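Local coordinates for L-tyrosine isonitrile synthase (Pseudomonas aeruginosa, PDB 3E59), which converts L-tyrosine into its isonitrile, taking the isonitrile carbon from C2 of ribulose 5-phosphate, a step in paerucumarin biosynthesis, at residues G176-P181 with G241-D246; R158-Q163 with R171-G176; R200-F205 with G232-S237; D115-G120 with D165-L170. One frame throughout, in Å; residues are numbered along the deposited sequence.

Contact 1: residues G176-P181 with G241-D246; sequences GGYAEP and GALLAD
Tyr178, the last residue of helix 167-178, lays its ring flat against the backbone of helix 219-247 at Leu243. The tight part is here: Leu243 CA sits 3.6 Å from the centroid of the Tyr178 ring, only 6° from its normal, a CH-pi contact centred over the face. The rim of the same ring is packed as well, with Tyr178 CD2 3.7 Å from Leu243 CB and Tyr178 CD1 3.8 Å from Ala242 CB. With CG anti to its carbonyl carbon (chi1 -72°), Tyr178 reaches straight across to the second helix, and Ala239, one turn earlier on that helix, also touches it.

The phenol end is looser and more open to solvent. Tyr178 OH lies 3.1 Å from Asp246 OD2, which meets the ring in its plane, at the edge. A water 2.9 Å from Tyr178 OH donates to Leu243 O at 3.0 Å, tying the phenol to the backbone of the residue beneath its ring. Because the hydroxyl has one proton for two neighbours, carboxylate and water, the polar end is probably an adaptable network, whereas the ring is probably placed mainly by its packing on Leu243, backbone included, and Ala242.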
loop_
_atom_site.group_PDB
_atom_site.type_symbol
_atom_site.label_atom_id
_atom_site.label_comp_id
_atom_site.label_asym_id
_atom_site.label_seq_id
_atom_site.Cartn_x
_atom_site.Cartn_y
_atom_site.Cartn_z
ATOM N N GLY A 176 2.037 -4.544 -21.713
ATOM C CA GLY A 176 1.711 -4.171 -23.089
ATOM C C GLY A 176 0.722 -3.023 -23.190
ATOM O O GLY A 176 0.864 -2.138 -24.036
ATOM N N GLY A 177 -0.283 -3.038 -22.324
ATOM C CA GLY A 177 -1.338 -2.041 -22.371
ATOM C C GLY A 177 -1.037 -0.761 -21.625
ATOM O O GLY A 177 -1.451 0.310 -22.064
ATOM N N TYR A 178 -0.304 -0.872 -20.513
ATOM C CA TYR A 178 -0.220 0.202 -19.509
ATOM C C TYR A 178 1.179 0.689 -19.054
ATOM O O TYR A 178 1.268 1.765 -18.457
ATOM C CB TYR A 178 -1.105 -0.147 -18.290
ATOM C CG TYR A 178 -2.569 -0.036 -18.627
ATOM C CD1 TYR A 178 -3.177 1.215 -18.738
ATOM C CD2 TYR A 178 -3.336 -1.169 -18.901
ATOM C CE1 TYR A 178 -4.513 1.338 -19.095
ATOM C CE2 TYR A 178 -4.693 -1.054 -19.259
ATOM C CZ TYR A 178 -5.265 0.210 -19.350
ATOM O OH TYR A 178 -6.589 0.361 -19.688
ATOM N N ALA A 179 2.249 -0.065 -19.334
ATOM C CA ALA A 179 3.606 0.346 -18.892
ATOM C C ALA A 179 4.263 1.353 -19.828
ATOM O O ALA A 179 4.074 1.289 -21.041
ATOM C CB ALA A 179 4.527 -0.857 -18.716
ATOM N N GLU A 180 5.045 2.276 -19.267
ATOM C CA GLU A 180 5.916 3.126 -20.082
ATOM C C GLU A 180 7.288 2.441 -20.124
ATOM O O GLU A 180 7.599 1.661 -19.229
ATOM C CB GLU A 180 6.012 4.554 -19.501
ATOM C CG GLU A 180 4.681 5.198 -19.085
ATOM C CD GLU A 180 3.786 5.654 -20.249
ATOM O OE1 GLU A 180 4.277 5.808 -21.391
ATOM O OE2 GLU A 180 2.573 5.877 -20.010
ATOM N N PRO A 181 8.107 2.703 -21.165
ATOM C CA PRO A 181 9.479 2.157 -21.188
ATOM C C PRO A 181 10.328 2.618 -19.999
ATOM O O PRO A 181 10.132 3.735 -19.498
ATOM C CB PRO A 181 10.065 2.726 -22.484
ATOM C CG PRO A 181 8.864 3.034 -23.338
ATOM C CD PRO A 181 7.816 3.494 -22.374
ATOM N N GLY A 241 -1.485 1.259 -11.656
ATOM C CA GLY A 241 -2.236 2.488 -11.378
ATOM C C GLY A 241 -2.985 3.040 -12.584
ATOM O O GLY A 241 -4.146 3.471 -12.472
ATOM N N ALA A 242 -2.314 3.028 -13.737
ATOM C CA ALA A 242 -2.900 3.483 -14.997
ATOM C C ALA A 242 -4.067 2.593 -15.449
ATOM O O ALA A 242 -5.132 3.090 -15.850
ATOM C CB ALA A 242 -1.826 3.570 -16.073
ATOM N N LEU A 243 -3.864 1.277 -15.357
ATOM C CA LEU A 243 -4.930 0.312 -15.577
ATOM C C LEU A 243 -6.154 0.610 -14.693
ATOM O O LEU A 243 -7.271 0.681 -15.186
ATOM C CB LEU A 243 -4.412 -1.127 -15.370
ATOM C CG LEU A 243 -5.430 -2.271 -15.545
ATOM C CD1 LEU A 243 -4.768 -3.559 -16.012
ATOM C CD2 LEU A 243 -6.249 -2.518 -14.267
ATOM N N LEU A 244 -5.935 0.804 -13.397
ATOM C CA LEU A 244 -7.023 1.092 -12.461
ATOM C C LEU A 244 -7.701 2.452 -12.679
ATOM O O LEU A 244 -8.864 2.629 -12.303
ATOM C CB LEU A 244 -6.512 1.014 -11.016
ATOM C CG LEU A 244 -6.001 -0.326 -10.493
ATOM C CD1 LEU A 244 -5.211 -0.125 -9.182
ATOM C CD2 LEU A 244 -7.170 -1.296 -10.311
ATOM N N ALA A 245 -6.982 3.421 -13.254
ATOM C CA ALA A 245 -7.608 4.718 -13.577
ATOM C C ALA A 245 -8.658 4.566 -14.682
ATOM O O ALA A 245 -9.644 5.301 -14.725
ATOM C CB ALA A 245 -6.565 5.769 -13.946
ATOM N N ASP A 246 -8.452 3.597 -15.567
ATOM C CA ASP A 246 -9.454 3.276 -16.596
ATOM C C ASP A 246 -10.545 2.348 -16.073
ATOM O O ASP A 246 -11.693 2.439 -16.505
ATOM C CB ASP A 246 -8.790 2.667 -17.826
ATOM C CG ASP A 246 -8.151 3.717 -18.728
ATOM O OD1 ASP A 246 -8.354 4.927 -18.482
ATOM O OD2 ASP A 246 -7.449 3.325 -19.684
HETATM O O HOH W 1 -8.238 -0.797 -17.633
#

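Contact 2: residues R158-Q163 with R171-G176; sequences RAFEAQ and RQLLIG
The aromatic ring of Phe160 presents a face to helix 167-178, and Leu173 stands on it. Leu173 CB is 3.8 Å from the centroid of the Phe160 ring and 5° off the normal, so this CH-pi contact is almost exactly centred. The two side chains slide past each other in opposite directions: while the CB of the leucine covers the ring centre, its CD1 methyl runs back toward the root of the phenylalanine, reaching Phe160 CB and, at 3.7 Å, Phe160 CD1. The far end of the ring points the other way, along the helix backbone, where Phe160 CZ lies 3.8 Å from Leu173 O. Leu173 can lie along the ring in this manner because its CG is anti to its carbonyl carbon (chi1 -70°) and its chain is then extended as far as CD1.

Gln163 meets the same methyl at about a right angle. Its aliphatic root does the touching, with Gln163 CB 3.8 Å from Leu173 CD1, and a bend at chi2 (-52°) carries the amide away from the leucine. Leu173 CD1 is thus held between the ring of Phe160 and the methylenes of Gln163. Beyond the pair, Leu243 of helix 219-247 packs on both Phe160 and Leu174.

Residues 158-162 form a 3-10 segment within the loop that leaves strand 149-151, an outermost strand of the parallel sheet, and leads into helix 167-178. The contact thus packs a strand-to-helix connection against its own helix, at the edge of an alpha/beta fold whose parallel sheet has the 3-2-1-4-5 strand order familiar from Rossmann-like folds.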
loop_
_atom_site.group_PDB
_atom_site.type_symbol
_atom_site.label_atom_id
_atom_site.label_comp_id
_atom_site.label_asym_id
_atom_site.label_seq_id
_atom_site.Cartn_x
_atom_site.Cartn_y
_atom_site.Cartn_z
ATOM N N ARG A 158 -11.538 -7.962 -16.370
ATOM C CA ARG A 158 -12.461 -8.583 -17.321
ATOM C C ARG A 158 -11.845 -8.717 -18.714
ATOM O O ARG A 158 -12.004 -9.745 -19.366
ATOM C CB ARG A 158 -13.773 -7.789 -17.371
ATOM C CG ARG A 158 -14.937 -8.494 -18.036
ATOM C CD ARG A 158 -16.225 -7.697 -17.864
ATOM N NE ARG A 158 -17.238 -8.062 -18.859
ATOM C CZ ARG A 158 -18.456 -7.524 -18.931
ATOM N NH1 ARG A 158 -18.832 -6.588 -18.066
ATOM N NH2 ARG A 158 -19.308 -7.920 -19.871
ATOM N N ALA A 159 -11.127 -7.685 -19.149
ATOM C CA ALA A 159 -10.532 -7.648 -20.485
ATOM C C ALA A 159 -9.431 -8.693 -20.680
ATOM O O ALA A 159 -9.149 -9.092 -21.810
ATOM C CB ALA A 159 -10.000 -6.252 -20.788
ATOM N N PHE A 160 -8.824 -9.128 -19.573
ATOM C CA PHE A 160 -7.729 -10.107 -19.597
ATOM C C PHE A 160 -8.199 -11.532 -19.244
ATOM O O PHE A 160 -7.380 -12.388 -18.894
ATOM C CB PHE A 160 -6.636 -9.710 -18.596
ATOM C CG PHE A 160 -6.030 -8.342 -18.822
ATOM C CD1 PHE A 160 -6.130 -7.685 -20.053
ATOM C CD2 PHE A 160 -5.306 -7.737 -17.797
ATOM C CE1 PHE A 160 -5.555 -6.434 -20.237
ATOM C CE2 PHE A 160 -4.718 -6.495 -17.972
ATOM C CZ PHE A 160 -4.838 -5.840 -19.193
ATOM N N GLU A 161 -9.509 -11.764 -19.332
ATOM C CA GLU A 161 -10.168 -12.986 -18.846
ATOM C C GLU A 161 -9.498 -14.305 -19.276
ATOM O O GLU A 161 -9.177 -15.145 -18.430
ATOM C CB GLU A 161 -11.641 -12.981 -19.271
ATOM C CG GLU A 161 -12.601 -13.408 -18.172
ATOM C CD GLU A 161 -14.056 -13.069 -18.486
ATOM O OE1 GLU A 161 -14.669 -12.287 -17.716
ATOM O OE2 GLU A 161 -14.580 -13.579 -19.501
ATOM N N ALA A 162 -9.291 -14.470 -20.583
ATOM C CA ALA A 162 -8.667 -15.677 -21.148
ATOM C C ALA A 162 -7.341 -16.042 -20.477
ATOM O O ALA A 162 -7.007 -17.226 -20.362
ATOM C CB ALA A 162 -8.464 -15.515 -22.655
ATOM N N GLN A 163 -6.605 -15.025 -20.027
ATOM C CA GLN A 163 -5.262 -15.218 -19.477
ATOM C C GLN A 163 -5.228 -15.228 -17.953
ATOM O O GLN A 163 -4.155 -15.153 -17.342
ATOM C CB GLN A 163 -4.296 -14.168 -20.036
ATOM C CG GLN A 163 -3.958 -14.353 -21.519
ATOM C CD GLN A 163 -3.480 -15.769 -21.857
ATOM O OE1 GLN A 163 -3.692 -16.261 -22.972
ATOM N NE2 GLN A 163 -2.839 -16.429 -20.891
ATOM N N ARG A 171 0.767 -10.476 -16.558
ATOM C CA ARG A 171 1.770 -9.443 -16.405
ATOM C C ARG A 171 2.114 -8.785 -17.742
ATOM O O ARG A 171 2.194 -7.557 -17.822
ATOM C CB ARG A 171 3.013 -9.996 -15.698
ATOM C CG ARG A 171 2.804 -10.172 -14.198
ATOM C CD ARG A 171 4.084 -10.548 -13.447
ATOM N NE ARG A 171 4.385 -11.977 -13.550
ATOM C CZ ARG A 171 3.922 -12.919 -12.729
ATOM N NH1 ARG A 171 3.111 -12.608 -11.723
ATOM N NH2 ARG A 171 4.261 -14.193 -12.924
ATOM N N GLN A 172 2.288 -9.597 -18.784
ATOM C CA GLN A 172 2.570 -9.095 -20.136
ATOM C C GLN A 172 1.417 -8.284 -20.743
ATOM O O GLN A 172 1.649 -7.351 -21.520
ATOM C CB GLN A 172 2.972 -10.241 -21.076
ATOM C CG GLN A 172 4.429 -10.709 -20.907
ATOM C CD GLN A 172 5.445 -9.567 -21.024
ATOM O OE1 GLN A 172 5.359 -8.719 -21.925
ATOM N NE2 GLN A 172 6.415 -9.546 -20.113
ATOM N N LEU A 173 0.184 -8.656 -20.401
ATOM C CA LEU A 173 -0.997 -7.865 -20.788
ATOM C C LEU A 173 -1.048 -6.498 -20.103
ATOM O O LEU A 173 -1.410 -5.515 -20.745
ATOM C CB LEU A 173 -2.309 -8.633 -20.543
ATOM C CG LEU A 173 -2.622 -9.833 -21.444
ATOM C CD1 LEU A 173 -3.934 -10.470 -21.007
ATOM C CD2 LEU A 173 -2.676 -9.433 -22.910
ATOM N N LEU A 174 -0.694 -6.445 -18.814
ATOM C CA LEU A 174 -0.568 -5.177 -18.068
ATOM C C LEU A 174 0.530 -4.275 -18.640
ATOM O O LEU A 174 0.320 -3.082 -18.843
ATOM C CB LEU A 174 -0.276 -5.436 -16.581
ATOM C CG LEU A 174 -0.064 -4.186 -15.694
ATOM C CD1 LEU A 174 -1.344 -3.392 -15.540
ATOM C CD2 LEU A 174 0.535 -4.515 -14.331
ATOM N N ILE A 175 1.703 -4.865 -18.864
ATOM C CA ILE A 175 2.851 -4.185 -19.443
ATOM C C ILE A 175 2.527 -3.666 -20.844
ATOM O O ILE A 175 2.724 -2.497 -21.127
ATOM C CB ILE A 175 4.066 -5.139 -19.529
ATOM C CG1 ILE A 175 4.521 -5.565 -18.132
ATOM C CG2 ILE A 175 5.230 -4.498 -20.294
ATOM C CD1 ILE A 175 5.445 -6.799 -18.149
ATOM N N GLY A 176 2.037 -4.544 -21.713
ATOM C CA GLY A 176 1.711 -4.171 -23.089
ATOM C C GLY A 176 0.722 -3.023 -23.190
ATOM O O GLY A 176 0.864 -2.138 -24.036
#

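Contact 3: residues R200-F205 with G232-S237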
loop_
_atom_site.group_PDB
_atom_site.type_symbol
_atom_site.label_atom_id
_atom_site.label_comp_id
_atom_site.label_asym_id
_atom_site.label_seq_id
_atom_site.Cartn_x
_atom_site.Cartn_y
_atom_site.Cartn_z
ATOM N N ARG A 200 14.320 6.351 -4.131
ATOM C CA ARG A 200 15.152 5.992 -2.961
ATOM C C ARG A 200 14.449 5.032 -2.007
ATOM O O ARG A 200 15.074 4.108 -1.474
ATOM C CB ARG A 200 15.702 7.241 -2.220
ATOM C CG ARG A 200 16.522 6.924 -0.925
ATOM C CD ARG A 200 17.700 7.875 -0.667
ATOM N NE ARG A 200 17.410 8.892 0.350
ATOM C CZ ARG A 200 18.106 9.096 1.478
ATOM N NH1 ARG A 200 19.163 8.354 1.791
ATOM N NH2 ARG A 200 17.734 10.067 2.305
ATOM N N ALA A 201 13.149 5.237 -1.811
ATOM C CA ALA A 201 12.370 4.410 -0.897
ATOM C C ALA A 201 12.162 2.992 -1.424
ATOM O O ALA A 201 12.348 1.998 -0.693
ATOM C CB ALA A 201 11.044 5.061 -0.618
ATOM N N ILE A 202 11.781 2.897 -2.694
ATOM C CA ILE A 202 11.607 1.606 -3.347
ATOM C C ILE A 202 12.923 0.825 -3.398
ATOM O O ILE A 202 12.925 -0.389 -3.223
ATOM C CB ILE A 202 10.997 1.744 -4.766
ATOM C CG1 ILE A 202 9.636 2.483 -4.720
ATOM C CG2 ILE A 202 10.885 0.366 -5.445
ATOM C CD1 ILE A 202 8.573 1.919 -3.698
ATOM N N THR A 203 14.031 1.516 -3.646
ATOM C CA THR A 203 15.362 0.892 -3.586
ATOM C C THR A 203 15.586 0.305 -2.187
ATOM O O THR A 203 16.025 -0.837 -2.045
ATOM C CB THR A 203 16.476 1.894 -3.934
ATOM O OG1 THR A 203 16.234 2.449 -5.235
ATOM C CG2 THR A 203 17.856 1.216 -3.929
ATOM N N ARG A 204 15.240 1.074 -1.160
ATOM C CA ARG A 204 15.432 0.616 0.212
ATOM C C ARG A 204 14.635 -0.645 0.557
ATOM O O ARG A 204 15.170 -1.523 1.237
ATOM C CB ARG A 204 15.182 1.738 1.227
ATOM C CG ARG A 204 15.605 1.366 2.658
ATOM C CD ARG A 204 15.378 2.493 3.653
ATOM N NE ARG A 204 13.956 2.789 3.841
ATOM C CZ ARG A 204 13.325 3.829 3.292
ATOM N NH1 ARG A 204 13.997 4.675 2.514
ATOM N NH2 ARG A 204 12.026 4.024 3.516
ATOM N N PHE A 205 13.379 -0.741 0.091
ATOM C CA PHE A 205 12.556 -1.941 0.322
ATOM C C PHE A 205 13.209 -3.157 -0.323
ATOM O O PHE A 205 13.298 -4.219 0.282
ATOM C CB PHE A 205 11.146 -1.834 -0.287
ATOM C CG PHE A 205 10.304 -0.694 0.231
ATOM C CD1 PHE A 205 10.601 -0.039 1.415
ATOM C CD2 PHE A 205 9.164 -0.310 -0.476
ATOM C CE1 PHE A 205 9.797 1.001 1.870
ATOM C CE2 PHE A 205 8.345 0.737 -0.021
ATOM C CZ PHE A 205 8.664 1.386 1.146
ATOM N N GLY A 232 11.977 -1.097 -12.383
ATOM C CA GLY A 232 10.971 -2.074 -12.818
ATOM C C GLY A 232 9.735 -2.101 -11.932
ATOM O O GLY A 232 8.604 -2.117 -12.425
ATOM N N VAL A 233 9.950 -2.101 -10.623
ATOM C CA VAL A 233 8.850 -2.088 -9.644
ATOM C C VAL A 233 7.951 -0.856 -9.790
ATOM O O VAL A 233 6.723 -0.974 -9.815
ATOM C CB VAL A 233 9.392 -2.219 -8.187
ATOM C CG1 VAL A 233 8.274 -2.071 -7.145
ATOM C CG2 VAL A 233 10.088 -3.544 -8.007
ATOM N N ILE A 234 8.567 0.320 -9.896
ATOM C CA ILE A 234 7.849 1.567 -10.170
ATOM C C ILE A 234 7.079 1.456 -11.491
ATOM O O ILE A 234 5.903 1.846 -11.567
ATOM C CB ILE A 234 8.831 2.777 -10.226
ATOM C CG1 ILE A 234 9.610 2.945 -8.908
ATOM C CG2 ILE A 234 8.124 4.054 -10.597
ATOM C CD1 ILE A 234 8.738 3.077 -7.697
ATOM N N GLN A 235 7.736 0.918 -12.527
ATOM C CA GLN A 235 7.095 0.735 -13.842
ATOM C C GLN A 235 5.808 -0.082 -13.699
ATOM O O GLN A 235 4.763 0.322 -14.198
ATOM C CB GLN A 235 8.039 0.050 -14.847
ATOM C CG GLN A 235 7.441 -0.124 -16.245
ATOM C CD GLN A 235 8.174 -1.162 -17.066
ATOM O OE1 GLN A 235 8.482 -2.252 -16.578
ATOM N NE2 GLN A 235 8.452 -0.833 -18.329
ATOM N N ARG A 236 5.893 -1.220 -13.013
ATOM C CA ARG A 236 4.721 -2.063 -12.747
ATOM C C ARG A 236 3.657 -1.380 -11.893
ATOM O O ARG A 236 2.463 -1.454 -12.216
ATOM C CB ARG A 236 5.117 -3.394 -12.098
ATOM C CG ARG A 236 6.079 -4.242 -12.909
ATOM C CD ARG A 236 5.539 -4.603 -14.292
ATOM N NE ARG A 236 6.619 -5.138 -15.114
ATOM C CZ ARG A 236 7.044 -6.397 -15.076
ATOM N NH1 ARG A 236 6.469 -7.288 -14.267
ATOM N NH2 ARG A 236 8.052 -6.762 -15.854
ATOM N N SER A 237 4.074 -0.734 -10.804
ATOM C CA SER A 237 3.131 -0.022 -9.929
ATOM C C SER A 237 2.408 1.070 -10.681
ATOM O O SER A 237 1.205 1.253 -10.500
ATOM C CB SER A 237 3.838 0.601 -8.720
ATOM O OG SER A 237 4.550 -0.382 -7.999
#
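Segments 200-205 and 232-237, from helices 193-210 and 219-247, have their nearest CA atoms at Ile202 and Ile234, 7.8 Å apart, and pass across one another instead of running side by side. The meeting point is small and wholly aliphatic. Ile202 extends from its helix toward the second one and meets two neighbours there. The CG2 methyl goes to Val233, with Ile202 CG2 4.0 Å from Val233 CG1, an ordinary van der Waals contact between branched side chains. On the Ile234 side, Ile234 CD1 lies 3.9 Å from Ile202 CB; its still shorter approach to Ile202 CG1 is doubtful as modelled. Val233 offers CG1 because that methyl is anti to its backbone N (chi1 174°), while its CG2 is turned elsewhere.

One turn further along the second helix, the hydroxyl of Ser237 folds back onto its own backbone. Ser237 OG donates to Val233 O at 2.9 Å, from above the carbonyl plane and 42° out of it, while Ser237 N donates to the same oxygen at 2.8 Å. Two donors from one residue therefore grip a single carbonyl, and the serine hydroxyl is satisfied within the helix.

Ala230, earlier on the same helix, also touches Ile202, and other parts of the fold close round the buried patch: His257 packs on Ile202, Ile185 and Leu189 of helix 182-189 cover Ile234, and Phe119 packs on Val233 and Ser237. The arrangement is that of crossed helices meeting through aliphatic side chains in a buried helical layer, joining two helices consecutive in the chain through one isoleucine set against adjacent branched residues.

Contact 4: residues D115-G120 with D165-L170; sequences DGRVFG and DNHEQL
Arg117 and His167 form a stacked guanidinium-imidazole pair, joining the short, weakly bonded helix that follows strand 108-112 of the parallel sheet to the first turn of helix 167-178. The two flat groups lie face on face, their centres 3.7 Å apart and their planes inclined by 11°. Arg117 CZ is 3.4 Å from His167 CE1, which stands over the middle of the guanidinium, and in return Arg117 NH1 lies over the centre of the imidazole. The opposite face of that ring looks toward Asp165 O, 4.1 Å above the plane.

The arginine gets there by folding. Its chain bends at chi2 (73°) and again at chi3 (71°), which turns the guanidinium broadside to the histidine. His167, with CG anti to its carbonyl carbon, reaches out from the helix start to meet it.

Further out, a set of polar partners bonds the guanidinium nitrogens while one face carries the stack. Asp127 makes a salt bridge to NH1, while Glu155 makes one to NH2, which also bonds to Ser131. These bonds should fix the rotation of the group, and the two carboxylates probably balance much of its buried charge. Asp127 uses its other oxygen for Arg171, so one carboxylate serves both Arg117 and Arg171, which lies further along helix 167-178, and it touches His167 as well. Within the stack itself, Arg117 NE and His167 ND1 approach to 3.4 Å, but the angle is too poor for a hydrogen bond.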
loop_
_atom_site.group_PDB
_atom_site.type_symbol
_atom_site.label_atom_id
_atom_site.label_comp_id
_atom_site.label_asym_id
_atom_site.label_seq_id
_atom_site.Cartn_x
_atom_site.Cartn_y
_atom_site.Cartn_z
ATOM N N ASP A 115 -1.407 -5.493 -5.710
ATOM C CA ASP A 115 -0.370 -5.448 -6.736
ATOM C C ASP A 115 0.594 -6.636 -6.642
ATOM O O ASP A 115 1.687 -6.607 -7.210
ATOM C CB ASP A 115 0.378 -4.102 -6.704
ATOM C CG ASP A 115 0.825 -3.675 -5.297
ATOM O OD1 ASP A 115 0.459 -4.289 -4.266
ATOM O OD2 ASP A 115 1.563 -2.676 -5.232
ATOM N N GLY A 116 0.172 -7.689 -5.941
ATOM C CA GLY A 116 1.023 -8.860 -5.723
ATOM C C GLY A 116 1.384 -9.510 -7.032
ATOM O O GLY A 116 2.527 -9.878 -7.254
ATOM N N ARG A 117 0.392 -9.622 -7.907
ATOM C CA ARG A 117 0.571 -10.262 -9.190
ATOM C C ARG A 117 1.347 -9.407 -10.189
ATOM O O ARG A 117 1.942 -9.959 -11.102
ATOM C CB ARG A 117 -0.787 -10.672 -9.776
ATOM C CG ARG A 117 -0.709 -11.706 -10.912
ATOM C CD ARG A 117 -0.367 -13.096 -10.391
ATOM N NE ARG A 117 -1.475 -13.687 -9.644
ATOM C CZ ARG A 117 -1.360 -14.727 -8.825
ATOM N NH1 ARG A 117 -0.180 -15.299 -8.628
ATOM N NH2 ARG A 117 -2.432 -15.188 -8.190
ATOM N N VAL A 118 1.355 -8.082 -10.018
ATOM C CA VAL A 118 1.930 -7.177 -11.038
ATOM C C VAL A 118 3.464 -7.261 -11.183
ATOM O O VAL A 118 3.997 -7.026 -12.277
ATOM C CB VAL A 118 1.451 -5.666 -10.906
ATOM C CG1 VAL A 118 -0.034 -5.565 -10.566
ATOM C CG2 VAL A 118 2.282 -4.882 -9.922
ATOM N N PHE A 119 4.156 -7.618 -10.098
ATOM C CA PHE A 119 5.631 -7.563 -10.054
ATOM C C PHE A 119 6.357 -8.750 -10.704
ATOM O O PHE A 119 7.309 -8.573 -11.485
ATOM C CB PHE A 119 6.119 -7.352 -8.621
ATOM C CG PHE A 119 5.505 -6.143 -7.951
ATOM C CD1 PHE A 119 4.833 -6.268 -6.737
ATOM C CD2 PHE A 119 5.592 -4.880 -8.541
ATOM C CE1 PHE A 119 4.262 -5.157 -6.114
ATOM C CE2 PHE A 119 5.012 -3.764 -7.923
ATOM C CZ PHE A 119 4.346 -3.904 -6.714
ATOM N N GLY A 120 5.896 -9.954 -10.380
ATOM C CA GLY A 120 6.522 -11.168 -10.877
ATOM C C GLY A 120 7.865 -11.377 -10.225
ATOM O O GLY A 120 7.983 -11.322 -8.995
ATOM N N ASP A 165 -5.524 -17.351 -15.470
ATOM C CA ASP A 165 -4.735 -18.299 -14.675
ATOM C C ASP A 165 -3.294 -18.495 -15.173
ATOM O O ASP A 165 -2.574 -19.366 -14.677
ATOM C CB ASP A 165 -5.477 -19.640 -14.566
ATOM C CG ASP A 165 -6.773 -19.525 -13.767
ATOM O OD1 ASP A 165 -6.797 -18.773 -12.770
ATOM O OD2 ASP A 165 -7.766 -20.187 -14.136
ATOM N N ASN A 166 -2.880 -17.673 -16.138
ATOM C CA ASN A 166 -1.517 -17.715 -16.671
ATOM C C ASN A 166 -0.809 -16.443 -16.297
ATOM O O ASN A 166 -0.914 -15.435 -16.990
ATOM C CB ASN A 166 -1.527 -17.879 -18.189
ATOM N N HIS A 167 -0.085 -16.504 -15.192
ATOM C CA HIS A 167 0.364 -15.314 -14.488
ATOM C C HIS A 167 1.342 -14.443 -15.272
ATOM O O HIS A 167 1.225 -13.211 -15.254
ATOM C CB HIS A 167 0.909 -15.691 -13.112
ATOM C CG HIS A 167 -0.058 -16.483 -12.281
ATOM N ND1 HIS A 167 -1.353 -16.072 -12.051
ATOM C CD2 HIS A 167 0.079 -17.667 -11.637
ATOM C CE1 HIS A 167 -1.971 -16.964 -11.296
ATOM N NE2 HIS A 167 -1.124 -17.940 -11.029
ATOM N N GLU A 168 2.284 -15.074 -15.967
ATOM C CA GLU A 168 3.240 -14.336 -16.801
ATOM C C GLU A 168 2.584 -13.609 -17.976
ATOM O O GLU A 168 2.974 -12.493 -18.309
ATOM C CB GLU A 168 4.390 -15.230 -17.285
ATOM C CG GLU A 168 5.679 -15.054 -16.485
ATOM C CD GLU A 168 6.101 -13.597 -16.370
ATOM O OE1 GLU A 168 6.237 -12.925 -17.415
ATOM O OE2 GLU A 168 6.294 -13.120 -15.232
ATOM N N GLN A 169 1.592 -14.243 -18.593
ATOM C CA GLN A 169 0.790 -13.600 -19.640
ATOM C C GLN A 169 -0.108 -12.458 -19.137
ATOM O O GLN A 169 -0.381 -11.510 -19.875
ATOM C CB GLN A 169 -0.032 -14.638 -20.403
ATOM C CG GLN A 169 0.769 -15.354 -21.479
ATOM C CD GLN A 169 0.060 -16.572 -22.048
ATOM O OE1 GLN A 169 -0.595 -17.325 -21.322
ATOM N NE2 GLN A 169 0.200 -16.778 -23.354
ATOM N N LEU A 170 -0.566 -12.554 -17.888
ATOM C CA LEU A 170 -1.319 -11.473 -17.260
ATOM C C LEU A 170 -0.422 -10.253 -17.124
ATOM O O LEU A 170 -0.790 -9.149 -17.544
ATOM C CB LEU A 170 -1.835 -11.886 -15.879
ATOM C CG LEU A 170 -3.261 -12.409 -15.727
ATOM C CD1 LEU A 170 -3.510 -12.797 -14.269
ATOM C CD2 LEU A 170 -4.299 -11.391 -16.204
#

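How the contacts relate
Helix 167-178 takes part in contacts 1, 2 and 4, and helix 219-247 in contacts 1 and 3. Contacts 1 and 2 meet at Leu243 CD1, which is 3.5 Å from Leu174 CD1 and 3.5 Å from Phe160 CE2. Contacts 2 and 4, centres 9 Å apart, are joined by a probable hydrogen bond of 3.0 Å from Arg171 NH1 to Arg117 O. Contact 3 connects to contact 4 through Arg236 NH1 and Val118 O (3.2 Å), and to contact 1 through Gln235 NE2 and Glu180 O (2.8 Å). Contacts 1 and 4 do not touch, their nearest atoms being about 7 Å apart, yet contacts 1, 2 and 4 all lie on the same side of the chain's centre.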